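Local atomic coordinates of citrinin polyketide synthase (Monascus purpureus, PDB entry 5MPT), a protein that makes the polyketide precursor of the mycotoxin citrinin from malonyl units, presumably on an acetyl starter, the part modelled being its C-methyltransferase domain with bound S-adenosyl-L-homocysteine. Residues M89-I92 against Y93-E97; V320-D324 against F325-L329; L51-A54 against H55-A59; G155-G159 against L160-F164; I109-S113 against V114-T118. All coordinates share one frame; numbering follows the deposited sequence.

In the fold
From the N terminus the contacts come in the order 3, 1, 5, 4 and 2. All are local and lie in series, so none nests in or crosses another. Contact 3 is a piece of helix 40-62 and contact 1 of helix 86-98; the two pack through Ile56, Ile92 and Leu96. Contact 5 follows strand 108-111 out of the small antiparallel sheet, closes a tight turn, and touches both helices through Ile109 and Val116. Contact 4 starts helix 159-164. Contact 2, after strand 309-316 of the large mixed sheet, brings helix 321-327 back to this helical region, where Phe325 meets contacts 1 and 3 and Ile326 meets contact 4.

Contact 1 of 5, residues M89-I92 against Y93-E97; sequences MNLI and YGLLE
Met89 and Tyr93 meet one turn apart on helix 86-98, the methionine methyl CE lying 4.2 Å from Tyr93 CE2. Met89 is bent at both chi2 and chi3, which brings the methyl up to the CE2 side of the ring instead of letting the chain run straight out. Met89 O lies at the ring's edge, 3.2 Å from Tyr93 CD2. On another side of the helix, Leu91 and Leu95 lie alongside each other and point the same way; the CD2 branch of Leu91 fits against the fork of Leu95, 4.1 Å from CG. Ile92 CD1 only grazes Leu95 CD1, at 4.4 Å. Between these bulky groups Gly94 leaves a smooth patch of backbone. The turns are held by regular i to i+4 bonds, Tyr93 N to Met89 O being the straightest at 170°. Beyond the helix, Ile92 reaches Phe325 and Leu96 reaches Ile56, joining three helices in one apolar layer. The chemistry is almost wholly hydrocarbon packing over a satisfied backbone; Tyr93 OH is satisfied by its hydrogen bond with Val79 N, so the apolar side of the helix can be buried without leaving that hydroxyl unpartnered.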
loop_
_atom_site.group_PDB
_atom_site.type_symbol
_atom_site.label_atom_id
_atom_site.label_comp_id
_atom_site.label_asym_id
_atom_site.label_seq_id
_atom_site.Cartn_x
_atom_site.Cartn_y
_atom_site.Cartn_z
ATOM N N MET A 89 -19.278 -2.089 -2.701
ATOM C CA MET A 89 -20.361 -2.255 -1.752
ATOM C C MET A 89 -20.583 -3.714 -1.405
ATOM O O MET A 89 -21.043 -4.013 -0.301
ATOM C CB MET A 89 -21.643 -1.609 -2.278
ATOM C CG MET A 89 -21.522 -0.084 -2.288
ATOM S SD MET A 89 -21.253 0.625 -0.662
ATOM C CE MET A 89 -22.740 0.089 0.199
ATOM N N ASN A 90 -20.254 -4.636 -2.305
ATOM C CA ASN A 90 -20.277 -6.044 -1.919
ATOM C C ASN A 90 -19.234 -6.335 -0.837
ATOM O O ASN A 90 -19.474 -7.146 0.068
ATOM C CB ASN A 90 -20.056 -6.925 -3.144
ATOM C CG ASN A 90 -21.198 -6.834 -4.141
ATOM O OD1 ASN A 90 -22.361 -6.632 -3.769
ATOM N ND2 ASN A 90 -20.871 -6.971 -5.419
ATOM N N LEU A 91 -18.079 -5.668 -0.900
ATOM C CA LEU A 91 -17.083 -5.786 0.169
ATOM C C LEU A 91 -17.597 -5.150 1.460
ATOM O O LEU A 91 -17.412 -5.703 2.550
ATOM C CB LEU A 91 -15.780 -5.134 -0.272
ATOM C CG LEU A 91 -14.486 -5.266 0.526
ATOM C CD1 LEU A 91 -13.323 -5.107 -0.460
ATOM C CD2 LEU A 91 -14.406 -4.216 1.617
ATOM N N ILE A 92 -18.279 -4.005 1.343
ATOM C CA ILE A 92 -18.859 -3.321 2.506
ATOM C C ILE A 92 -19.889 -4.205 3.203
ATOM O O ILE A 92 -19.923 -4.299 4.443
ATOM C CB ILE A 92 -19.470 -1.978 2.065
ATOM C CG1 ILE A 92 -18.361 -0.982 1.692
ATOM C CG2 ILE A 92 -20.373 -1.401 3.182
ATOM C CD1 ILE A 92 -17.421 -0.627 2.879
ATOM N N TYR A 93 -20.806 -4.791 2.427
ATOM C CA TYR A 93 -21.780 -5.694 3.030
ATOM C C TYR A 93 -21.086 -6.896 3.638
ATOM O O TYR A 93 -21.523 -7.425 4.668
ATOM C CB TYR A 93 -22.813 -6.143 2.002
ATOM C CG TYR A 93 -23.943 -5.177 1.866
ATOM C CD1 TYR A 93 -24.978 -5.182 2.781
ATOM C CD2 TYR A 93 -23.975 -4.249 0.844
ATOM C CE1 TYR A 93 -26.000 -4.298 2.682
ATOM C CE2 TYR A 93 -24.990 -3.364 0.738
ATOM C CZ TYR A 93 -26.006 -3.387 1.659
ATOM O OH TYR A 93 -27.039 -2.493 1.543
ATOM N N GLY A 94 -20.039 -7.369 2.980
ATOM C CA GLY A 94 -19.222 -8.413 3.571
ATOM C C GLY A 94 -18.690 -8.030 4.933
ATOM O O GLY A 94 -18.688 -8.846 5.861
ATOM N N LEU A 95 -18.205 -6.796 5.076
ATOM C CA LEU A 95 -17.689 -6.401 6.382
ATOM C C LEU A 95 -18.802 -6.411 7.419
ATOM O O LEU A 95 -18.602 -6.849 8.555
ATOM C CB LEU A 95 -17.033 -5.021 6.334
ATOM C CG LEU A 95 -15.791 -4.787 5.485
ATOM C CD1 LEU A 95 -15.380 -3.332 5.680
ATOM C CD2 LEU A 95 -14.638 -5.754 5.817
ATOM N N LEU A 96 -19.990 -5.931 7.046
ATOM C CA LEU A 96 -21.092 -5.931 7.999
ATOM C C LEU A 96 -21.452 -7.350 8.402
ATOM O O LEU A 96 -21.818 -7.605 9.558
ATOM C CB LEU A 96 -22.304 -5.218 7.405
ATOM C CG LEU A 96 -22.213 -3.701 7.291
ATOM C CD1 LEU A 96 -23.472 -3.204 6.586
ATOM C CD2 LEU A 96 -22.098 -3.046 8.644
ATOM N N GLU A 97 -21.370 -8.289 7.455
ATOM C CA GLU A 97 -21.620 -9.685 7.794
ATOM C C GLU A 97 -20.535 -10.221 8.720
ATOM O O GLU A 97 -20.838 -10.893 9.716
ATOM C CB GLU A 97 -21.723 -10.539 6.529
ATOM C CG GLU A 97 -22.189 -11.970 6.808
ATOM C CD GLU A 97 -22.475 -12.771 5.551
ATOM O OE1 GLU A 97 -21.602 -12.796 4.650
ATOM O OE2 GLU A 97 -23.578 -13.369 5.471
#

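Contact 2 of 5, residues V320-D324 against F325-L329; sequences VPWVD and FIFGL
Phe325 N donates to Pro321 O at 2.8 Å, the first bond that joins the two segments of the short helix 321-327, which follows strand 309-316 of the methyltransferase domain. With CG anti to the backbone N (chi1 179°), the Phe325 ring leaves this turn and packs on Cys52 and Ile56 of helix 40-62, stacking also with Phe149. Ile326 comes next. Its N bonds to Trp322 O at 3.1 Å, with a weak second bond to Val323 O, and its CD1 reaches the edge of the indole, 3.7 Å from Trp322 CE3. Val323 CG2 covers one face of that indole over its centre, and the NE1 bond to Tyr40 OH helps set its rotation. Phe327 N then donates to Val323 O at 2.9 Å. The carbonyl oxygen also lies in the plane of the phenyl ring, at its edge, while Val323 CG1 stands 4.0 Å from Phe327 CD1. This ring lies near the active centre: its side chain comes within about 3 Å of that of the active-site Tyr177 and about 6 Å of S-adenosyl-L-homocysteine, nearest atoms in both cases. Gly328 bonds back to Asp324, a residue whose carboxylate OD1 is held by His342 and Trp333; Gly328 N donates to Asp324 O at 2.8 Å, from 38° above the carbonyl plane.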
loop_
_atom_site.group_PDB
_atom_site.type_symbol
_atom_site.label_atom_id
_atom_site.label_comp_id
_atom_site.label_asym_id
_atom_site.label_seq_id
_atom_site.Cartn_x
_atom_site.Cartn_y
_atom_site.Cartn_z
ATOM N N VAL A 320 -6.857 -5.485 4.724
ATOM C CA VAL A 320 -7.047 -4.880 6.041
ATOM C C VAL A 320 -8.327 -4.061 5.928
ATOM O O VAL A 320 -8.456 -3.280 4.970
ATOM C CB VAL A 320 -5.865 -3.989 6.427
ATOM C CG1 VAL A 320 -6.172 -3.168 7.680
ATOM C CG2 VAL A 320 -4.635 -4.860 6.673
ATOM N N PRO A 321 -9.295 -4.187 6.847
ATOM C CA PRO A 321 -10.589 -3.519 6.583
ATOM C C PRO A 321 -10.491 -2.009 6.390
ATOM O O PRO A 321 -11.122 -1.492 5.451
ATOM C CB PRO A 321 -11.437 -3.919 7.798
ATOM C CG PRO A 321 -10.914 -5.243 8.166
ATOM C CD PRO A 321 -9.436 -5.171 7.935
ATOM N N TRP A 322 -9.743 -1.274 7.229
ATOM C CA TRP A 322 -9.723 0.177 7.045
ATOM C C TRP A 322 -9.130 0.578 5.701
ATOM O O TRP A 322 -9.517 1.614 5.148
ATOM C CB TRP A 322 -8.987 0.897 8.166
ATOM C CG TRP A 322 -7.451 0.763 8.227
ATOM C CD1 TRP A 322 -6.735 -0.062 9.037
ATOM C CD2 TRP A 322 -6.482 1.477 7.426
ATOM N NE1 TRP A 322 -5.391 0.095 8.799
ATOM C CE2 TRP A 322 -5.213 1.034 7.820
ATOM C CE3 TRP A 322 -6.570 2.453 6.434
ATOM C CZ2 TRP A 322 -4.063 1.534 7.268
ATOM C CZ3 TRP A 322 -5.436 2.938 5.888
ATOM C CH2 TRP A 322 -4.188 2.488 6.301
ATOM N N VAL A 323 -8.196 -0.210 5.168
ATOM C CA VAL A 323 -7.630 0.090 3.853
ATOM C C VAL A 323 -8.698 -0.044 2.770
ATOM O O VAL A 323 -8.895 0.860 1.942
ATOM C CB VAL A 323 -6.426 -0.831 3.573
ATOM C CG1 VAL A 323 -5.860 -0.592 2.174
ATOM C CG2 VAL A 323 -5.353 -0.644 4.664
ATOM N N ASP A 324 -9.378 -1.189 2.730
ATOM C CA ASP A 324 -10.499 -1.336 1.804
ATOM C C ASP A 324 -11.547 -0.251 2.006
ATOM O O ASP A 324 -12.102 0.280 1.044
ATOM C CB ASP A 324 -11.141 -2.707 1.961
ATOM C CG ASP A 324 -10.384 -3.770 1.217
ATOM O OD1 ASP A 324 -10.083 -3.509 0.040
ATOM O OD2 ASP A 324 -10.106 -4.843 1.793
ATOM N N PHE A 325 -11.867 0.062 3.254
ATOM C CA PHE A 325 -12.966 0.980 3.541
ATOM C C PHE A 325 -12.709 2.354 2.943
ATOM O O PHE A 325 -13.633 3.015 2.453
ATOM C CB PHE A 325 -13.140 1.085 5.047
ATOM C CG PHE A 325 -14.234 2.019 5.482
ATOM C CD1 PHE A 325 -15.550 1.806 5.105
ATOM C CD2 PHE A 325 -13.954 3.125 6.276
ATOM C CE1 PHE A 325 -16.545 2.662 5.523
ATOM C CE2 PHE A 325 -14.958 3.979 6.701
ATOM C CZ PHE A 325 -16.246 3.760 6.286
ATOM N N ILE A 326 -11.455 2.798 2.973
ATOM C CA ILE A 326 -11.082 4.109 2.453
ATOM C C ILE A 326 -10.772 4.041 0.977
ATOM O O ILE A 326 -11.337 4.784 0.179
ATOM C CB ILE A 326 -9.855 4.663 3.181
ATOM C CG1 ILE A 326 -10.162 4.789 4.668
ATOM C CG2 ILE A 326 -9.417 5.998 2.562
ATOM C CD1 ILE A 326 -8.965 5.068 5.541
ATOM N N PHE A 327 -9.783 3.228 0.624
ATOM C CA PHE A 327 -9.320 3.219 -0.750
ATOM C C PHE A 327 -10.328 2.601 -1.687
ATOM O O PHE A 327 -10.326 2.929 -2.883
ATOM C CB PHE A 327 -7.978 2.497 -0.830
ATOM C CG PHE A 327 -6.849 3.287 -0.240
ATOM C CD1 PHE A 327 -6.536 3.192 1.099
ATOM C CD2 PHE A 327 -6.073 4.106 -1.048
ATOM C CE1 PHE A 327 -5.498 3.937 1.649
ATOM C CE2 PHE A 327 -5.010 4.831 -0.510
ATOM C CZ PHE A 327 -4.728 4.751 0.826
ATOM N N GLY A 328 -11.237 1.775 -1.171
ATOM C CA GLY A 328 -12.237 1.206 -2.030
ATOM C C GLY A 328 -13.169 2.234 -2.627
ATOM O O GLY A 328 -13.857 1.925 -3.604
ATOM N N LEU A 329 -13.166 3.460 -2.100
ATOM C CA LEU A 329 -13.937 4.560 -2.659
ATOM C C LEU A 329 -13.306 5.149 -3.913
ATOM O O LEU A 329 -13.952 5.993 -4.559
ATOM C CB LEU A 329 -14.071 5.700 -1.655
ATOM C CG LEU A 329 -14.916 5.499 -0.405
ATOM C CD1 LEU A 329 -14.709 6.669 0.512
ATOM C CD2 LEU A 329 -16.376 5.382 -0.808
#

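Contact 3 of 5, residues L51-A54 against H55-A59; sequences LCVA and HIVNA
His55 and Leu51 lie side by side on helix 40-62, both pointing the same way, and the imidazole can be traced outward from the backbone. His55 CB starts 3.4 Å from Cys52 O, in the groove between the carbonyls of Cys52 and Leu51. His55 CG, set beside the backbone N by a chi1 of -81°, passes Leu51 O at 3.5 Å. The next atom, His55 CD2, is closer still to Leu51 O, at 3.2 Å, and begins to meet the leucine methyl. At the tip, His55 NE2 is 3.5 Å from Leu51 CD1 and forms a hydrogen bond with Ser143 OG of helix 136-146. One flank of the ring is thus lined by leucine carbon, while its far nitrogen is tied to a different helix. Leu51 can do this because its CG stands anti to the backbone N (chi1 177°), which brings CG and CD1 alongside the imidazole. The following residues hug the backbone in a similar manner: Ile56 CG1 is 3.2 Å from Cys52 O, and Asn58 CG approaches Ala54 O while OD1 is bonded to Arg68 NH2. Val53 CG1 and Val57 CG2 add a loose methyl touch at 4.4 Å. This part of the helix-turn-helix family region therefore combines apolar packing with two directed polar ends, and the bond to Ser143 OG probably sets the rotation of the buried imidazole, with Leu51 packed along one flank.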
loop_
_atom_site.group_PDB
_atom_site.type_symbol
_atom_site.label_atom_id
_atom_site.label_comp_id
_atom_site.label_asym_id
_atom_site.label_seq_id
_atom_site.Cartn_x
_atom_site.Cartn_y
_atom_site.Cartn_z
ATOM N N LEU A 51 -14.510 0.909 14.058
ATOM C CA LEU A 51 -14.823 2.264 13.632
ATOM C C LEU A 51 -15.378 2.275 12.209
ATOM O O LEU A 51 -16.343 2.989 11.918
ATOM C CB LEU A 51 -13.573 3.131 13.750
ATOM C CG LEU A 51 -13.582 4.591 13.300
ATOM C CD1 LEU A 51 -14.623 5.385 14.111
ATOM C CD2 LEU A 51 -12.185 5.188 13.442
ATOM N N CYS A 52 -14.801 1.480 11.304
ATOM C CA CYS A 52 -15.355 1.407 9.955
ATOM C C CYS A 52 -16.805 0.932 9.982
ATOM O O CYS A 52 -17.688 1.497 9.303
ATOM C CB CYS A 52 -14.543 0.466 9.078
ATOM S SG CYS A 52 -12.826 0.926 8.735
ATOM N N VAL A 53 -17.051 -0.148 10.717
ATOM C CA VAL A 53 -18.393 -0.708 10.782
ATOM C C VAL A 53 -19.362 0.325 11.324
ATOM O O VAL A 53 -20.456 0.492 10.795
ATOM C CB VAL A 53 -18.387 -1.995 11.623
ATOM C CG1 VAL A 53 -19.828 -2.450 11.933
ATOM C CG2 VAL A 53 -17.592 -3.079 10.878
ATOM N N ALA A 54 -18.972 1.043 12.381
ATOM C CA ALA A 54 -19.854 2.068 12.938
ATOM C C ALA A 54 -20.149 3.148 11.914
ATOM O O ALA A 54 -21.291 3.609 11.792
ATOM C CB ALA A 54 -19.227 2.687 14.184
ATOM N N HIS A 55 -19.139 3.557 11.156
ATOM C CA HIS A 55 -19.359 4.532 10.094
ATOM C C HIS A 55 -20.306 3.992 9.032
ATOM O O HIS A 55 -21.145 4.724 8.500
ATOM C CB HIS A 55 -18.043 4.901 9.438
ATOM C CG HIS A 55 -17.228 5.907 10.173
ATOM N ND1 HIS A 55 -17.683 7.161 10.492
ATOM C CD2 HIS A 55 -15.948 5.852 10.611
ATOM C CE1 HIS A 55 -16.726 7.844 11.089
ATOM N NE2 HIS A 55 -15.656 7.069 11.170
ATOM N N ILE A 56 -20.204 2.703 8.732
ATOM C CA ILE A 56 -21.083 2.096 7.738
ATOM C C ILE A 56 -22.517 2.092 8.238
ATOM O O ILE A 56 -23.451 2.466 7.516
ATOM C CB ILE A 56 -20.597 0.672 7.411
ATOM C CG1 ILE A 56 -19.289 0.723 6.652
ATOM C CG2 ILE A 56 -21.655 -0.069 6.599
ATOM C CD1 ILE A 56 -18.512 -0.541 6.730
ATOM N N VAL A 57 -22.711 1.706 9.505
ATOM C CA VAL A 57 -24.043 1.678 10.077
ATOM C C VAL A 57 -24.672 3.069 10.015
ATOM O O VAL A 57 -25.828 3.233 9.607
ATOM C CB VAL A 57 -24.001 1.152 11.520
ATOM C CG1 VAL A 57 -25.341 1.411 12.187
ATOM C CG2 VAL A 57 -23.707 -0.327 11.548
ATOM N N ASN A 58 -23.890 4.093 10.373
ATOM C CA ASN A 58 -24.377 5.463 10.292
ATOM C C ASN A 58 -24.772 5.846 8.872
ATOM O O ASN A 58 -25.789 6.514 8.674
ATOM C CB ASN A 58 -23.318 6.422 10.826
ATOM C CG ASN A 58 -23.202 6.387 12.315
ATOM O OD1 ASN A 58 -24.093 5.883 13.019
ATOM N ND2 ASN A 58 -22.104 6.944 12.831
ATOM N N ALA A 59 -23.962 5.470 7.875
ATOM C CA ALA A 59 -24.285 5.791 6.489
ATOM C C ALA A 59 -25.566 5.087 6.045
ATOM O O ALA A 59 -26.404 5.657 5.332
ATOM C CB ALA A 59 -23.092 5.412 5.599
#

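Contact 4 of 5, residues G155-G159 against L160-F164; sequences GKEDG and LQLIF
The Asp158 carboxylate turns an edge to the first turn of helix 159-164, OD2 accepting from Gln161 N at 3.1 Å through its anti lone pair, away from the other oxygen. Leu160 CB presses near the same Asp158 OD2, at 3.2 Å. Farther along, the Phe164 ring carries Ile163 CG2 over the centre of one face. One water links the N-cap to the Gln161 amide: it accepts from Asp158 N at 2.8 Å and lies 2.9 Å from Gln161 OE1. Leu162 CD2 comes 4.1 Å from Glu157 OE1, the two side chains crossing at about a right angle. Asp158 is the N-cap, and its CG, anti to the backbone N at chi1 179°, swings the carboxylate over the helix start. Asp158 O accepts from Leu162 N at 2.9 Å, and Gly159 O from Ile163 N. Just upstream, Gly155 ends helix 149-154 in a Schellman motif, so one helix stops and the next is capped within a few residues. A negative carboxylate placed at the N-terminal end of a helix would probably be stabilised by the helix dipole, while it accepts from Gln161 N in the first turn.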
loop_
_atom_site.group_PDB
_atom_site.type_symbol
_atom_site.label_atom_id
_atom_site.label_comp_id
_atom_site.label_asym_id
_atom_site.label_seq_id
_atom_site.Cartn_x
_atom_site.Cartn_y
_atom_site.Cartn_z
ATOM N N GLY A 155 -22.432 9.744 -4.603
ATOM C CA GLY A 155 -21.910 10.717 -5.528
ATOM C C GLY A 155 -21.997 12.155 -5.072
ATOM O O GLY A 155 -21.533 13.039 -5.796
ATOM N N LYS A 156 -22.624 12.433 -3.929
ATOM C CA LYS A 156 -22.686 13.819 -3.470
ATOM C C LYS A 156 -21.301 14.343 -3.111
ATOM O O LYS A 156 -21.043 15.542 -3.244
ATOM C CB LYS A 156 -23.627 13.941 -2.275
ATOM C CG LYS A 156 -23.798 15.357 -1.780
ATOM C CD LYS A 156 -24.770 15.420 -0.629
ATOM C CE LYS A 156 -24.867 16.818 -0.075
ATOM N NZ LYS A 156 -25.808 16.848 1.074
ATOM N N GLU A 157 -20.428 13.479 -2.603
ATOM C CA GLU A 157 -19.017 13.783 -2.411
ATOM C C GLU A 157 -18.206 12.736 -3.155
ATOM O O GLU A 157 -18.717 11.680 -3.536
ATOM C CB GLU A 157 -18.616 13.776 -0.921
ATOM C CG GLU A 157 -19.349 14.777 -0.052
ATOM C CD GLU A 157 -18.701 16.141 -0.040
ATOM O OE1 GLU A 157 -17.802 16.379 -0.872
ATOM O OE2 GLU A 157 -19.091 16.971 0.810
ATOM N N ASP A 158 -16.930 13.036 -3.363
ATOM C CA ASP A 158 -16.005 12.118 -4.008
ATOM C C ASP A 158 -14.839 11.812 -3.068
ATOM O O ASP A 158 -14.217 12.727 -2.511
ATOM C CB ASP A 158 -15.501 12.698 -5.331
ATOM C CG ASP A 158 -14.530 11.779 -6.016
ATOM O OD1 ASP A 158 -14.987 10.807 -6.652
ATOM O OD2 ASP A 158 -13.321 11.995 -5.866
ATOM N N GLY A 159 -14.551 10.520 -2.885
ATOM C CA GLY A 159 -13.493 10.123 -1.976
ATOM C C GLY A 159 -12.148 10.738 -2.318
ATOM O O GLY A 159 -11.441 11.235 -1.439
ATOM N N LEU A 160 -11.787 10.735 -3.603
ATOM C CA LEU A 160 -10.501 11.292 -4.002
ATOM C C LEU A 160 -10.416 12.773 -3.661
ATOM O O LEU A 160 -9.394 13.241 -3.142
ATOM C CB LEU A 160 -10.288 11.081 -5.501
ATOM C CG LEU A 160 -8.879 11.397 -5.995
ATOM C CD1 LEU A 160 -7.911 10.450 -5.368
ATOM C CD2 LEU A 160 -8.853 11.299 -7.507
ATOM N N GLN A 161 -11.498 13.516 -3.914
ATOM C CA GLN A 161 -11.537 14.933 -3.565
ATOM C C GLN A 161 -11.425 15.138 -2.051
ATOM O O GLN A 161 -10.697 16.025 -1.592
ATOM C CB GLN A 161 -12.823 15.562 -4.120
ATOM C CG GLN A 161 -12.826 17.087 -4.135
ATOM C CD GLN A 161 -12.944 17.697 -2.745
ATOM O OE1 GLN A 161 -13.661 17.180 -1.883
ATOM N NE2 GLN A 161 -12.236 18.798 -2.519
ATOM N N LEU A 162 -12.131 14.331 -1.256
ATOM C CA LEU A 162 -12.089 14.519 0.197
ATOM C C LEU A 162 -10.680 14.399 0.733
ATOM O O LEU A 162 -10.263 15.170 1.609
ATOM C CB LEU A 162 -12.961 13.487 0.904
ATOM C CG LEU A 162 -14.458 13.736 1.000
ATOM C CD1 LEU A 162 -15.026 12.637 1.859
ATOM C CD2 LEU A 162 -14.778 15.111 1.577
ATOM N N ILE A 163 -9.951 13.397 0.257
ATOM C CA ILE A 163 -8.628 13.112 0.781
ATOM C C ILE A 163 -7.628 14.153 0.303
ATOM O O ILE A 163 -6.856 14.705 1.089
ATOM C CB ILE A 163 -8.209 11.694 0.362
ATOM C CG1 ILE A 163 -9.219 10.667 0.897
ATOM C CG2 ILE A 163 -6.799 11.419 0.771
ATOM C CD1 ILE A 163 -9.023 9.273 0.315
ATOM N N PHE A 164 -7.615 14.428 -0.996
ATOM C CA PHE A 164 -6.525 15.188 -1.587
ATOM C C PHE A 164 -6.888 16.628 -1.883
ATOM O O PHE A 164 -6.003 17.404 -2.256
ATOM C CB PHE A 164 -6.074 14.515 -2.869
ATOM C CG PHE A 164 -5.526 13.140 -2.655
ATOM C CD1 PHE A 164 -4.230 12.961 -2.229
ATOM C CD2 PHE A 164 -6.321 12.026 -2.871
ATOM C CE1 PHE A 164 -3.718 11.691 -2.035
ATOM C CE2 PHE A 164 -5.815 10.756 -2.671
ATOM C CZ PHE A 164 -4.518 10.590 -2.256
HETATM O O HOH W 1 -15.996 15.438 -2.204
#

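Contact 5 of 5, residues I109-S113 against V114-T118; sequences ITRTS and VPVST
Arg111 and Thr112 both reach forward to Val114 where strand 108-111, the middle one of a three-stranded antiparallel sheet, gives way to an ST turn and then to the loop before helix 121-131. Ile109, within the strand, is buried against Ile102 and the Tyr93 ring. Thr110 is held across the sheet by backbone pairing with Asp103. Arg111 does most of the work. Its chain leaves anti to the backbone N (chi1 -173°) and bends at chi2, which carries the guanidinium along the chain to the carbonyl of Val114. Arg111 NH1 and NH2 both grip Val114 O end-on, each at 2.9 Å, from the same face of the carbonyl plane, and the oxygen lies only 5° out of the guanidinium plane. Arg111 NH2 also touches Val116 CG2 at 3.5 Å, that side chain crossing the arginine at about a right angle. NE also donates to Ile67 O and NH1 to Leu101 O, so three backbone carbonyls surround this buried cation and fix its rotation. Thr112 follows, with OG1 set between the backbone N and the carbonyl carbon. From there Thr112 OG1 accepts from Val114 N at 3.0 Å, with an N-H...O angle of 161°, the bond that defines the ST turn, and it is bonded as well to Arg100 O. Ser113 occupies the corner, more open to solvent, and Ser113 O sits 3.4 Å from Pro115 CD.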
loop_
_atom_site.group_PDB
_atom_site.type_symbol
_atom_site.label_atom_id
_atom_site.label_comp_id
_atom_site.label_asym_id
_atom_site.label_seq_id
_atom_site.Cartn_x
_atom_site.Cartn_y
_atom_site.Cartn_z
ATOM N N ILE A 109 -30.665 -9.754 2.368
ATOM C CA ILE A 109 -29.947 -9.261 3.534
ATOM C C ILE A 109 -30.908 -9.279 4.713
ATOM O O ILE A 109 -32.008 -8.730 4.626
ATOM C CB ILE A 109 -29.407 -7.843 3.297
ATOM C CG1 ILE A 109 -28.562 -7.794 2.018
ATOM C CG2 ILE A 109 -28.610 -7.377 4.510
ATOM C CD1 ILE A 109 -28.507 -6.427 1.404
ATOM N N THR A 110 -30.504 -9.905 5.806
ATOM C CA THR A 110 -31.342 -9.967 6.992
ATOM C C THR A 110 -30.536 -9.547 8.212
ATOM O O THR A 110 -29.329 -9.794 8.289
ATOM C CB THR A 110 -31.921 -11.367 7.189
ATOM O OG1 THR A 110 -30.857 -12.322 7.247
ATOM C CG2 THR A 110 -32.861 -11.712 6.038
ATOM N N ARG A 111 -31.210 -8.892 9.149
ATOM C CA ARG A 111 -30.576 -8.437 10.374
ATOM C C ARG A 111 -30.394 -9.612 11.329
ATOM O O ARG A 111 -31.220 -10.530 11.361
ATOM C CB ARG A 111 -31.432 -7.342 11.014
ATOM C CG ARG A 111 -30.803 -6.667 12.226
ATOM C CD ARG A 111 -29.775 -5.597 11.840
ATOM N NE ARG A 111 -29.440 -4.840 13.034
ATOM C CZ ARG A 111 -28.617 -5.276 13.973
ATOM N NH1 ARG A 111 -27.994 -6.447 13.823
ATOM N NH2 ARG A 111 -28.408 -4.540 15.059
ATOM N N THR A 112 -29.291 -9.598 12.086
ATOM C CA THR A 112 -29.057 -10.595 13.120
ATOM C C THR A 112 -29.601 -10.088 14.451
ATOM O O THR A 112 -30.185 -9.009 14.539
ATOM C CB THR A 112 -27.573 -10.890 13.290
ATOM O OG1 THR A 112 -26.945 -9.733 13.850
ATOM C CG2 THR A 112 -26.911 -11.255 11.975
ATOM N N SER A 113 -29.356 -10.850 15.514
ATOM C CA SER A 113 -29.674 -10.440 16.875
ATOM C C SER A 113 -28.579 -9.596 17.508
ATOM O O SER A 113 -28.743 -9.152 18.647
ATOM C CB SER A 113 -29.910 -11.672 17.739
ATOM O OG SER A 113 -28.758 -12.490 17.701
ATOM N N VAL A 114 -27.468 -9.370 16.819
ATOM C CA VAL A 114 -26.336 -8.677 17.428
ATOM C C VAL A 114 -26.586 -7.174 17.454
ATOM O O VAL A 114 -26.745 -6.556 16.392
ATOM C CB VAL A 114 -25.028 -8.978 16.685
ATOM C CG1 VAL A 114 -23.862 -8.247 17.345
ATOM C CG2 VAL A 114 -24.782 -10.477 16.636
ATOM N N PRO A 115 -26.562 -6.533 18.620
ATOM C CA PRO A 115 -26.780 -5.087 18.655
ATOM C C PRO A 115 -25.598 -4.307 18.090
ATOM O O PRO A 115 -24.424 -4.668 18.252
ATOM C CB PRO A 115 -27.009 -4.800 20.144
ATOM C CG PRO A 115 -26.284 -5.850 20.835
ATOM C CD PRO A 115 -26.332 -7.081 19.965
ATOM N N VAL A 116 -25.950 -3.259 17.343
ATOM C CA VAL A 116 -24.992 -2.245 16.939
ATOM C C VAL A 116 -24.355 -1.638 18.178
ATOM O O VAL A 116 -25.004 -1.467 19.217
ATOM C CB VAL A 116 -25.711 -1.180 16.092
ATOM C CG1 VAL A 116 -24.797 -0.006 15.786
ATOM C CG2 VAL A 116 -26.214 -1.808 14.826
ATOM N N SER A 117 -23.078 -1.301 18.074
ATOM C CA SER A 117 -22.404 -0.640 19.178
ATOM C C SER A 117 -23.078 0.688 19.491
ATOM O O SER A 117 -23.548 1.392 18.592
ATOM C CB SER A 117 -20.936 -0.410 18.840
ATOM O OG SER A 117 -20.370 0.497 19.766
ATOM N N THR A 118 -23.120 1.033 20.781
ATOM C CA THR A 118 -23.725 2.283 21.213
ATOM C C THR A 118 -22.713 3.418 21.319
ATOM O O THR A 118 -23.110 4.582 21.455
ATOM C CB THR A 118 -24.429 2.084 22.560
ATOM O OG1 THR A 118 -23.469 1.691 23.540
ATOM C CG2 THR A 118 -25.489 0.998 22.447
#